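F5/8 type C domain protein (Bacteroides ovatus, PDB 4ZRX) is a putative alpha-L-fucosidase that probably hydrolyses alpha-L-fucosyl linkages in glycans, and carries an F5/8 type C domain that may bind carbohydrate. Local coordinates at residues T56-E59 / W60-K64; P159-N162 / D163-R167; Q392-I395 / T396-Q399; K23-M26 / A27-V31. One frame throughout, in Å; residues are numbered along the deposited sequence.

Contact 1 of 4, residues T56-E59 / W60-K64; sequences TGRE and WGDGK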
loop_
_atom_site.group_PDB
_atom_site.type_symbol
_atom_site.label_atom_id
_atom_site.label_comp_id
_atom_site.label_asym_id
_atom_site.label_seq_id
_atom_site.Cartn_x
_atom_site.Cartn_y
_atom_site.Cartn_z
ATOM N N THR A 56 -15.937 -10.954 -15.085
ATOM C CA THR A 56 -17.259 -10.758 -14.509
ATOM C C THR A 56 -17.457 -9.397 -13.852
ATOM O O THR A 56 -18.592 -9.003 -13.567
ATOM C CB THR A 56 -17.531 -11.809 -13.413
ATOM O OG1 THR A 56 -16.547 -11.702 -12.366
ATOM C CG2 THR A 56 -17.512 -13.160 -13.988
ATOM N N GLY A 57 -16.365 -8.716 -13.550
ATOM C CA GLY A 57 -16.389 -7.458 -12.841
ATOM C C GLY A 57 -16.521 -7.584 -11.343
ATOM O O GLY A 57 -16.797 -6.627 -10.695
ATOM N N ARG A 58 -16.273 -8.751 -10.777
ATOM C CA ARG A 58 -16.415 -8.962 -9.366
ATOM C C ARG A 58 -15.067 -8.869 -8.652
ATOM O O ARG A 58 -14.068 -9.194 -9.222
ATOM C CB ARG A 58 -16.980 -10.351 -9.130
ATOM C CG ARG A 58 -18.416 -10.452 -9.576
ATOM C CD ARG A 58 -18.868 -11.838 -9.355
ATOM N NE ARG A 58 -20.237 -11.941 -9.793
ATOM C CZ ARG A 58 -20.869 -13.057 -10.123
ATOM N NH1 ARG A 58 -20.270 -14.272 -10.091
ATOM N NH2 ARG A 58 -22.139 -12.925 -10.530
ATOM N N GLU A 59 -15.044 -8.410 -7.416
ATOM C CA GLU A 59 -13.839 -8.478 -6.621
ATOM C C GLU A 59 -13.620 -9.857 -6.029
ATOM O O GLU A 59 -12.485 -10.295 -5.929
ATOM C CB GLU A 59 -13.826 -7.409 -5.482
ATOM C CG GLU A 59 -13.450 -6.008 -6.049
ATOM C CD GLU A 59 -11.960 -5.978 -6.435
ATOM O OE1 GLU A 59 -11.121 -6.051 -5.500
ATOM O OE2 GLU A 59 -11.664 -5.911 -7.653
ATOM N N TRP A 60 -14.697 -10.482 -5.538
ATOM C CA TRP A 60 -14.642 -11.870 -5.110
ATOM C C TRP A 60 -15.671 -12.622 -5.958
ATOM O O TRP A 60 -16.836 -12.230 -6.024
ATOM C CB TRP A 60 -15.018 -12.042 -3.635
ATOM C CG TRP A 60 -13.920 -11.756 -2.637
ATOM C CD1 TRP A 60 -12.689 -11.267 -2.879
ATOM C CD2 TRP A 60 -14.024 -11.921 -1.209
ATOM N NE1 TRP A 60 -11.992 -11.122 -1.691
ATOM C CE2 TRP A 60 -12.780 -11.536 -0.658
ATOM C CE3 TRP A 60 -15.040 -12.365 -0.361
ATOM C CZ2 TRP A 60 -12.524 -11.567 0.738
ATOM C CZ3 TRP A 60 -14.780 -12.415 1.028
ATOM C CH2 TRP A 60 -13.524 -12.008 1.546
ATOM N N GLY A 61 -15.242 -13.684 -6.586
ATOM C CA GLY A 61 -16.179 -14.575 -7.327
ATOM C C GLY A 61 -16.802 -15.578 -6.391
ATOM O O GLY A 61 -16.351 -15.776 -5.252
ATOM N N ASP A 62 -17.818 -16.292 -6.885
ATOM C CA ASP A 62 -18.581 -17.183 -5.998
ATOM C C ASP A 62 -18.383 -18.660 -6.284
ATOM O O ASP A 62 -18.985 -19.524 -5.601
ATOM C CB ASP A 62 -20.061 -16.825 -6.057
ATOM C CG ASP A 62 -20.678 -17.039 -7.446
ATOM O OD1 ASP A 62 -20.022 -17.535 -8.412
ATOM O OD2 ASP A 62 -21.861 -16.649 -7.608
ATOM N N GLY A 63 -17.592 -18.991 -7.302
ATOM C CA GLY A 63 -17.297 -20.400 -7.602
ATOM C C GLY A 63 -18.283 -21.011 -8.617
ATOM O O GLY A 63 -18.076 -22.100 -9.119
ATOM N N LYS A 64 -19.300 -20.251 -8.979
ATOM C CA LYS A 64 -20.336 -20.699 -9.942
ATOM C C LYS A 64 -20.115 -20.124 -11.310
ATOM O O LYS A 64 -20.876 -20.413 -12.225
ATOM C CB LYS A 64 -21.734 -20.287 -9.448
ATOM C CG LYS A 64 -22.078 -20.990 -8.186
ATOM C CD LYS A 64 -23.498 -20.832 -7.791
ATOM C CE LYS A 64 -23.709 -19.550 -7.026
ATOM N NZ LYS A 64 -23.354 -19.776 -5.564
HETATM O O HOH W 1 -21.295 -16.848 -10.637
#
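Arg58 and Asp62 meet inside the long loop that leaves helix 52-56 and runs on to helix 77-86 in the alpha-L-fucosidase domain. The charged pair is loose: Arg58 NH1 stands 3.7 Å from Asp62 OD1, a long salt bridge, with guanidinium and carboxylate planes turned 63° apart. A water mends the gap. It lies in the guanidinium plane at the edge, accepts from Arg58 NH1 at 2.8 Å, and donates to Asp62 OD1 at 2.7 Å. The arginine arrives as a straight rod, extended from CG to NE, running past the Trp60 carbonyl oxygen, with its CB 3.6 Å from Trp60 O. The stronger partner of NH1 is Glu65, with which it forms a salt bridge.

Asp62 folds its carboxylate back over its own backbone (chi1 64°), and OD1 takes the amide Lys64 N at 2.9 Å from above the carboxylate plane, which makes this an Asx turn. The loop follows the barrel strand 44-48 at its carboxyl end, the end where TIM-barrel enzymes keep their active sites.

Between them, Glu59 points away from the Arg58 side chain, and the Trp60 indole leaves at a steep angle to both. Trp60 lays its indole edge by Glu59 O, CD1 being 3.2 Å from that oxygen, and meets His99 and Trp148 edge-to-face. The Glu59 carboxylate is gripped by His298 and the backbone amides of Trp295 and Phe296.

Contact 2 of 4, residues P159-N162 / D163-R167; sequences PRYN and DFFIR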
loop_
_atom_site.group_PDB
_atom_site.type_symbol
_atom_site.label_atom_id
_atom_site.label_comp_id
_atom_site.label_asym_id
_atom_site.label_seq_id
_atom_site.Cartn_x
_atom_site.Cartn_y
_atom_site.Cartn_z
ATOM N N PRO A 159 -9.494 -33.574 4.726
ATOM C CA PRO A 159 -8.339 -34.290 4.150
ATOM C C PRO A 159 -8.351 -34.357 2.653
ATOM O O PRO A 159 -7.294 -34.361 2.027
ATOM C CB PRO A 159 -8.459 -35.731 4.744
ATOM C CG PRO A 159 -9.303 -35.562 5.954
ATOM C CD PRO A 159 -10.280 -34.458 5.617
ATOM N N ARG A 160 -9.531 -34.412 2.074
ATOM C CA ARG A 160 -9.664 -34.511 0.636
ATOM C C ARG A 160 -9.233 -33.168 0.010
ATOM O O ARG A 160 -8.489 -33.115 -0.975
ATOM C CB ARG A 160 -11.106 -34.786 0.292
ATOM C CG ARG A 160 -11.280 -35.238 -1.116
ATOM C CD ARG A 160 -12.572 -36.018 -1.303
ATOM N NE ARG A 160 -12.706 -36.424 -2.707
ATOM C CZ ARG A 160 -13.775 -37.026 -3.225
ATOM N NH1 ARG A 160 -14.843 -37.291 -2.482
ATOM N NH2 ARG A 160 -13.778 -37.366 -4.509
ATOM N N TYR A 161 -9.699 -32.096 0.609
ATOM C CA TYR A 161 -9.261 -30.766 0.105
ATOM C C TYR A 161 -7.783 -30.508 0.342
ATOM O O TYR A 161 -7.130 -29.906 -0.490
ATOM C CB TYR A 161 -10.077 -29.610 0.650
ATOM C CG TYR A 161 -9.647 -28.286 -0.003
ATOM C CD1 TYR A 161 -10.081 -27.937 -1.260
ATOM C CD2 TYR A 161 -8.800 -27.426 0.656
ATOM C CE1 TYR A 161 -9.687 -26.749 -1.853
ATOM C CE2 TYR A 161 -8.393 -26.231 0.070
ATOM C CZ TYR A 161 -8.843 -25.892 -1.160
ATOM O OH TYR A 161 -8.426 -24.706 -1.735
ATOM N N ASN A 162 -7.254 -30.966 1.465
ATOM C CA ASN A 162 -5.836 -30.813 1.709
ATOM C C ASN A 162 -5.027 -31.514 0.653
ATOM O O ASN A 162 -4.082 -30.952 0.128
ATOM C CB ASN A 162 -5.476 -31.260 3.117
ATOM C CG ASN A 162 -5.900 -30.240 4.175
ATOM O OD1 ASN A 162 -5.834 -29.027 3.946
ATOM N ND2 ASN A 162 -6.251 -30.712 5.343
ATOM N N ASP A 163 -5.411 -32.748 0.283
ATOM C CA ASP A 163 -4.711 -33.471 -0.796
ATOM C C ASP A 163 -4.819 -32.722 -2.113
ATOM O O ASP A 163 -3.844 -32.631 -2.870
ATOM C CB ASP A 163 -5.304 -34.896 -0.985
ATOM C CG ASP A 163 -4.643 -35.691 -2.134
ATOM O OD1 ASP A 163 -3.563 -36.288 -1.900
ATOM O OD2 ASP A 163 -5.219 -35.781 -3.247
ATOM N N PHE A 164 -6.020 -32.252 -2.402
ATOM C CA PHE A 164 -6.345 -31.511 -3.637
ATOM C C PHE A 164 -5.467 -30.252 -3.740
ATOM O O PHE A 164 -4.874 -29.965 -4.779
ATOM C CB PHE A 164 -7.856 -31.147 -3.523
ATOM C CG PHE A 164 -8.404 -30.223 -4.624
ATOM C CD1 PHE A 164 -8.900 -30.730 -5.810
ATOM C CD2 PHE A 164 -8.441 -28.862 -4.427
ATOM C CE1 PHE A 164 -9.437 -29.857 -6.783
ATOM C CE2 PHE A 164 -8.963 -28.043 -5.327
ATOM C CZ PHE A 164 -9.434 -28.523 -6.531
ATOM N N PHE A 165 -5.409 -29.554 -2.635
ATOM C CA PHE A 165 -4.591 -28.333 -2.502
ATOM C C PHE A 165 -3.132 -28.615 -2.718
ATOM O O PHE A 165 -2.471 -27.914 -3.459
ATOM C CB PHE A 165 -4.833 -27.677 -1.175
ATOM C CG PHE A 165 -4.311 -26.219 -1.093
ATOM C CD1 PHE A 165 -5.055 -25.182 -1.647
ATOM C CD2 PHE A 165 -3.087 -25.946 -0.543
ATOM C CE1 PHE A 165 -4.592 -23.886 -1.596
ATOM C CE2 PHE A 165 -2.617 -24.638 -0.459
ATOM C CZ PHE A 165 -3.389 -23.604 -1.009
ATOM N N ILE A 166 -2.622 -29.703 -2.116
ATOM C CA ILE A 166 -1.241 -30.054 -2.322
ATOM C C ILE A 166 -1.026 -30.403 -3.768
ATOM O O ILE A 166 0.037 -30.120 -4.298
ATOM C CB ILE A 166 -0.797 -31.225 -1.347
ATOM C CG1 ILE A 166 -0.699 -30.638 0.062
ATOM C CG2 ILE A 166 0.542 -31.824 -1.768
ATOM C CD1 ILE A 166 -0.525 -31.677 1.156
ATOM N N ARG A 167 -1.989 -31.092 -4.422
ATOM C CA ARG A 167 -1.764 -31.419 -5.825
ATOM C C ARG A 167 -1.703 -30.166 -6.669
ATOM O O ARG A 167 -0.836 -30.067 -7.531
ATOM C CB ARG A 167 -2.782 -32.416 -6.372
ATOM C CG ARG A 167 -2.439 -33.794 -5.962
ATOM C CD ARG A 167 -3.612 -34.728 -6.248
ATOM N NE ARG A 167 -4.107 -34.693 -7.632
ATOM C CZ ARG A 167 -5.408 -34.622 -7.958
ATOM N NH1 ARG A 167 -6.331 -34.486 -7.018
ATOM N NH2 ARG A 167 -5.782 -34.659 -9.225
#
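Tyr161, Phe164 and Phe165 form an aromatic cluster along one side of helix 158-174, one residue meeting its partners three and four positions on. All three rings leave the helix with CG anti to the backbone N; for Tyr161 chi1 is -175°, which leans the ring outward and toward the following turn. There it meets both phenylalanines obliquely, with different parts. Its CE1 comes to 3.6 Å from Phe164 CD2, the two planes 33° apart. The far end serves the other neighbour: Tyr161 OH lies 3.4 Å from Phe165 CD1, and these planes are inclined by 39°.

Beneath the rings the backbone is regular, with Phe165 N bonded to Tyr161 O at 2.8 Å. Ile166 points to another side of the helix and rests CG1 at 3.4 Å from Asn162 O, the carbonyl that also receives Ile166 N.

The helix is the crossover of the beta-alpha-beta unit between strands 140-145 and 181-184. Tyr161 OH is hydrogen-bonded to Lys97 at the end of strand 91-97, Phe165 meets Phe184 and Phe204, and Ile166 packs on helix 201-211, while Asn162 is tied to Val198 and Asp200 just before that helix.

Contact 3 of 4, residues Q392-I395 / T396-Q399; sequences QEDI and TKGQ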
loop_
_atom_site.group_PDB
_atom_site.type_symbol
_atom_site.label_atom_id
_atom_site.label_comp_id
_atom_site.label_asym_id
_atom_site.label_seq_id
_atom_site.Cartn_x
_atom_site.Cartn_y
_atom_site.Cartn_z
ATOM N N GLN A 392 19.736 2.150 7.809
ATOM C CA GLN A 392 19.588 0.698 7.879
ATOM C C GLN A 392 20.346 0.121 9.056
ATOM O O GLN A 392 21.469 0.596 9.337
ATOM C CB GLN A 392 20.109 0.026 6.605
ATOM C CG GLN A 392 19.470 0.546 5.353
ATOM C CD GLN A 392 19.854 -0.250 4.097
ATOM O OE1 GLN A 392 20.828 0.089 3.412
ATOM N NE2 GLN A 392 19.126 -1.311 3.812
ATOM N N GLU A 393 19.806 -0.944 9.643
ATOM C CA GLU A 393 20.504 -1.763 10.617
ATOM C C GLU A 393 20.984 -3.034 9.962
ATOM O O GLU A 393 20.371 -3.554 9.027
ATOM C CB GLU A 393 19.563 -2.211 11.771
ATOM C CG GLU A 393 19.287 -1.265 12.790
ATOM C CD GLU A 393 18.302 -1.812 13.831
ATOM O OE1 GLU A 393 18.778 -2.408 14.795
ATOM O OE2 GLU A 393 17.089 -1.599 13.723
ATOM N N ASP A 394 22.014 -3.632 10.540
ATOM C CA ASP A 394 22.423 -4.924 10.109
ATOM C C ASP A 394 21.577 -6.011 10.709
ATOM O O ASP A 394 21.995 -6.653 11.718
ATOM C CB ASP A 394 23.891 -5.194 10.494
ATOM C CG ASP A 394 24.398 -6.509 9.988
ATOM O OD1 ASP A 394 23.657 -7.220 9.251
ATOM O OD2 ASP A 394 25.605 -6.841 10.345
ATOM N N ILE A 395 20.475 -6.330 10.025
ATOM C CA ILE A 395 19.480 -7.227 10.579
ATOM C C ILE A 395 19.951 -8.688 10.571
ATOM O O ILE A 395 19.302 -9.546 11.161
ATOM C CB ILE A 395 18.096 -7.073 9.915
ATOM C CG1 ILE A 395 18.206 -7.291 8.418
ATOM C CG2 ILE A 395 17.503 -5.714 10.267
ATOM C CD1 ILE A 395 16.859 -7.456 7.756
ATOM N N THR A 396 21.104 -8.965 9.968
ATOM C CA THR A 396 21.738 -10.292 10.129
ATOM C C THR A 396 22.142 -10.575 11.537
ATOM O O THR A 396 22.495 -11.714 11.840
ATOM C CB THR A 396 22.970 -10.570 9.149
ATOM O OG1 THR A 396 24.119 -9.806 9.540
ATOM C CG2 THR A 396 22.601 -10.244 7.736
ATOM N N LYS A 397 22.174 -9.545 12.394
ATOM C CA LYS A 397 22.480 -9.681 13.779
ATOM C C LYS A 397 21.318 -9.303 14.664
ATOM O O LYS A 397 21.453 -9.216 15.871
ATOM C CB LYS A 397 23.717 -8.837 14.087
ATOM C CG LYS A 397 24.919 -9.254 13.272
ATOM C CD LYS A 397 26.154 -8.510 13.673
ATOM C CE LYS A 397 27.313 -9.012 12.799
ATOM N NZ LYS A 397 28.433 -8.070 12.811
ATOM N N GLY A 398 20.150 -9.053 14.074
ATOM C CA GLY A 398 18.942 -8.786 14.836
ATOM C C GLY A 398 18.405 -7.387 14.634
ATOM O O GLY A 398 19.081 -6.512 14.037
ATOM N N GLN A 399 17.214 -7.149 15.181
ATOM C CA GLN A 399 16.614 -5.828 15.145
ATOM C C GLN A 399 16.725 -5.210 16.519
ATOM O O GLN A 399 16.170 -5.742 17.449
ATOM C CB GLN A 399 15.124 -5.930 14.724
ATOM C CG GLN A 399 14.552 -4.546 14.545
ATOM C CD GLN A 399 13.132 -4.502 14.108
ATOM O OE1 GLN A 399 12.530 -5.511 13.764
ATOM N NE2 GLN A 399 12.617 -3.293 14.000
HETATM O O HOH W 2 14.781 -1.334 14.942
HETATM O O HOH W 3 21.636 -5.812 14.353
#
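Asp394 and Thr396 make a tight polar turn where strand 388-393 ends and the chain swings round, through a short 3-10 segment, toward strand 401-410. Asp394 OD1 takes Thr396 OG1 at 2.6 Å, on the syn side but out of the plane, and Thr396 N from above the plane at 3.2 Å, both from the same face. The Asp394 side chain turns its carboxyl group away from its own amide (chi1 -176°), toward Thr396. Its other oxygen, OD2, lies alongside the extended Lys397, forming a long salt bridge of 3.9 Å to NZ; both OD2 and NZ have a firmer partner in Tyr367 OH.

The backbone closes beneath: Lys397 N reaches Asp394 O at 3.0 Å, and Gly398 N reaches Ile395 O. A water donates to both Asp394 O and Gly398 O. A second water bridges Glu393 OE2 (2.6 Å) and Gln399 NE2; Glu393 OE2 also takes Gly424 N, and Gln399 OE1 takes Asn240 N.

The turn sits at one end of a sandwich of two antiparallel sheets, one holding strand 388-393 and the other strand 401-410, and leans on the barrel domain: Ile395 packs on helix 34-42 and, with Gln399, on Trp282 of strand 279-290.

Contact 4 of 4, residues K23-M26 / A27-V31; sequences KVDM and AARLV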
loop_
_atom_site.group_PDB
_atom_site.type_symbol
_atom_site.label_atom_id
_atom_site.label_comp_id
_atom_site.label_asym_id
_atom_site.label_seq_id
_atom_site.Cartn_x
_atom_site.Cartn_y
_atom_site.Cartn_z
ATOM N N LYS A 23 14.774 -11.742 28.131
ATOM C CA LYS A 23 13.949 -11.692 26.899
ATOM C C LYS A 23 14.471 -10.675 25.898
ATOM O O LYS A 23 14.501 -10.965 24.716
ATOM C CB LYS A 23 12.477 -11.374 27.195
ATOM C CG LYS A 23 11.782 -12.486 27.951
ATOM C CD LYS A 23 10.332 -12.194 28.195
ATOM C CE LYS A 23 9.719 -13.301 29.000
ATOM N NZ LYS A 23 8.280 -13.061 29.232
ATOM N N VAL A 24 14.844 -9.495 26.374
ATOM C CA VAL A 24 15.365 -8.467 25.505
ATOM C C VAL A 24 16.676 -8.898 24.843
ATOM O O VAL A 24 16.856 -8.672 23.654
ATOM C CB VAL A 24 15.515 -7.129 26.242
ATOM C CG1 VAL A 24 16.336 -6.166 25.461
ATOM C CG2 VAL A 24 14.127 -6.552 26.482
ATOM N N ASP A 25 17.549 -9.547 25.617
ATOM C CA ASP A 25 18.834 -10.042 25.116
ATOM C C ASP A 25 18.631 -11.089 24.016
ATOM O O ASP A 25 19.281 -11.057 22.972
ATOM C CB ASP A 25 19.628 -10.661 26.318
ATOM C CG ASP A 25 21.028 -11.071 25.962
ATOM O OD1 ASP A 25 21.207 -12.105 25.314
ATOM O OD2 ASP A 25 21.977 -10.400 26.423
HETATM N N MSE A 26 17.691 -12.008 24.241
HETATM C CA MSE A 26 17.406 -13.027 23.268
HETATM C C MSE A 26 16.719 -12.400 22.039
HETATM O O MSE A 26 17.052 -12.698 20.896
HETATM C CB MSE A 26 16.561 -14.128 23.893
HETATM C CG MSE A 26 17.358 -14.883 24.982
HETATM SE SE MSE A 26 16.272 -16.269 25.791
HETATM C CE MSE A 26 16.532 -17.645 24.446
ATOM N N ALA A 27 15.779 -11.513 22.300
ATOM C CA ALA A 27 15.047 -10.842 21.199
ATOM C C ALA A 27 15.994 -10.122 20.223
ATOM O O ALA A 27 15.810 -10.129 19.012
ATOM C CB ALA A 27 14.045 -9.821 21.778
ATOM N N ALA A 28 17.024 -9.491 20.793
ATOM C CA ALA A 28 17.990 -8.745 20.030
ATOM C C ALA A 28 18.784 -9.636 19.099
ATOM O O ALA A 28 19.411 -9.143 18.152
ATOM C CB ALA A 28 18.948 -7.974 20.994
ATOM N N ARG A 29 18.819 -10.940 19.375
ATOM C CA ARG A 29 19.639 -11.837 18.580
ATOM C C ARG A 29 18.838 -12.792 17.747
ATOM O O ARG A 29 19.346 -13.796 17.251
ATOM C CB ARG A 29 20.586 -12.585 19.517
ATOM C CG ARG A 29 21.577 -11.643 20.136
ATOM C CD ARG A 29 22.508 -12.355 21.094
ATOM N NE ARG A 29 21.791 -12.772 22.289
ATOM C CZ ARG A 29 21.495 -14.025 22.616
ATOM N NH1 ARG A 29 21.835 -15.054 21.845
ATOM N NH2 ARG A 29 20.839 -14.263 23.742
ATOM N N LEU A 30 17.564 -12.451 17.540
ATOM C CA LEU A 30 16.691 -13.184 16.657
ATOM C C LEU A 30 16.843 -12.646 15.237
ATOM O O LEU A 30 16.763 -11.439 15.031
ATOM C CB LEU A 30 15.264 -13.022 17.128
ATOM C CG LEU A 30 14.133 -13.571 16.269
ATOM C CD1 LEU A 30 14.235 -15.092 16.173
ATOM C CD2 LEU A 30 12.804 -13.181 16.853
ATOM N N VAL A 31 17.072 -13.522 14.281
ATOM C CA VAL A 31 17.519 -13.142 12.956
ATOM C C VAL A 31 16.718 -13.862 11.837
ATOM O O VAL A 31 16.196 -14.918 12.076
ATOM C CB VAL A 31 19.024 -13.367 12.754
ATOM C CG1 VAL A 31 19.796 -12.627 13.787
ATOM C CG2 VAL A 31 19.373 -14.837 12.715
#
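Asp25 and Arg29 form a salt bridge over the last turn of helix 20-27. Arg29 NH2 is 2.7 Å from Asp25 OD1, which it meets nearly along the C-O axis, while the oxygen sits at the guanidinium edge. Of the carboxylate only OD1 meets the arginine, and the planes stand 62° apart, unlike a flat two-on-two pairing. Arg29 NE adds weak bonds to the same OD1 and to Asp25 O, the latter at 3.1 Å. The arginine gets there by bending at chi3 (-70°), which doubles its end back over the helix. NH2 has a second partner in Tyr8 OH, and NH1 is bonded to Asn6 O. Further back on the helix, Lys23 sends NZ to the carbonyls of Leu274 and Ala277.

Among backbone bonds, Ala27 N to Lys23 O (2.8 Å) and Ala28 N to Val24 O (3.0 Å) keep the alpha-helical spacing. The next one shortens it: Arg29 N turns to Met26 O at 2.9 Å, from above the carbonyl plane. A type I turn from Ala27 to Leu30 then leads directly into strand 30-31, which pairs in parallel with strand 8-9. The contact is thus a helix-to-strand junction on the flank of the barrel domain.

Van der Waals packing follows. Met26, a selenomethionine, puts CG 3.7 Å from Arg29 NH2 and touches Tyr8 and Pro15. Ala27 and Leu30 pack on Leu280 of strand 279-290. On the helix, Val24 faces the short helix 271-274.

In the fold
The four contacts fall into two regions. Contacts 3 and 4 are neighbours, their centres about 11 Å apart, and they touch where Val31 CG1 packs at 3.5 Å from Thr396 O; Arg400, bonded to Lys397 O and weakly to Ala28 O, reaches both, so together they join the beta-sandwich to the barrel domain. Contacts 1 and 2 belong to the barrel itself, with nearest atoms about 11 Å apart. Contact 1 lies about 43 Å, centre to centre, from contact 3, and on the strand-end side where the active site is expected. Trp60 is about 5 Å, and Thr396 about 4 Å, from a bound 1,2-ethanediol, probably from the crystallisation liquor.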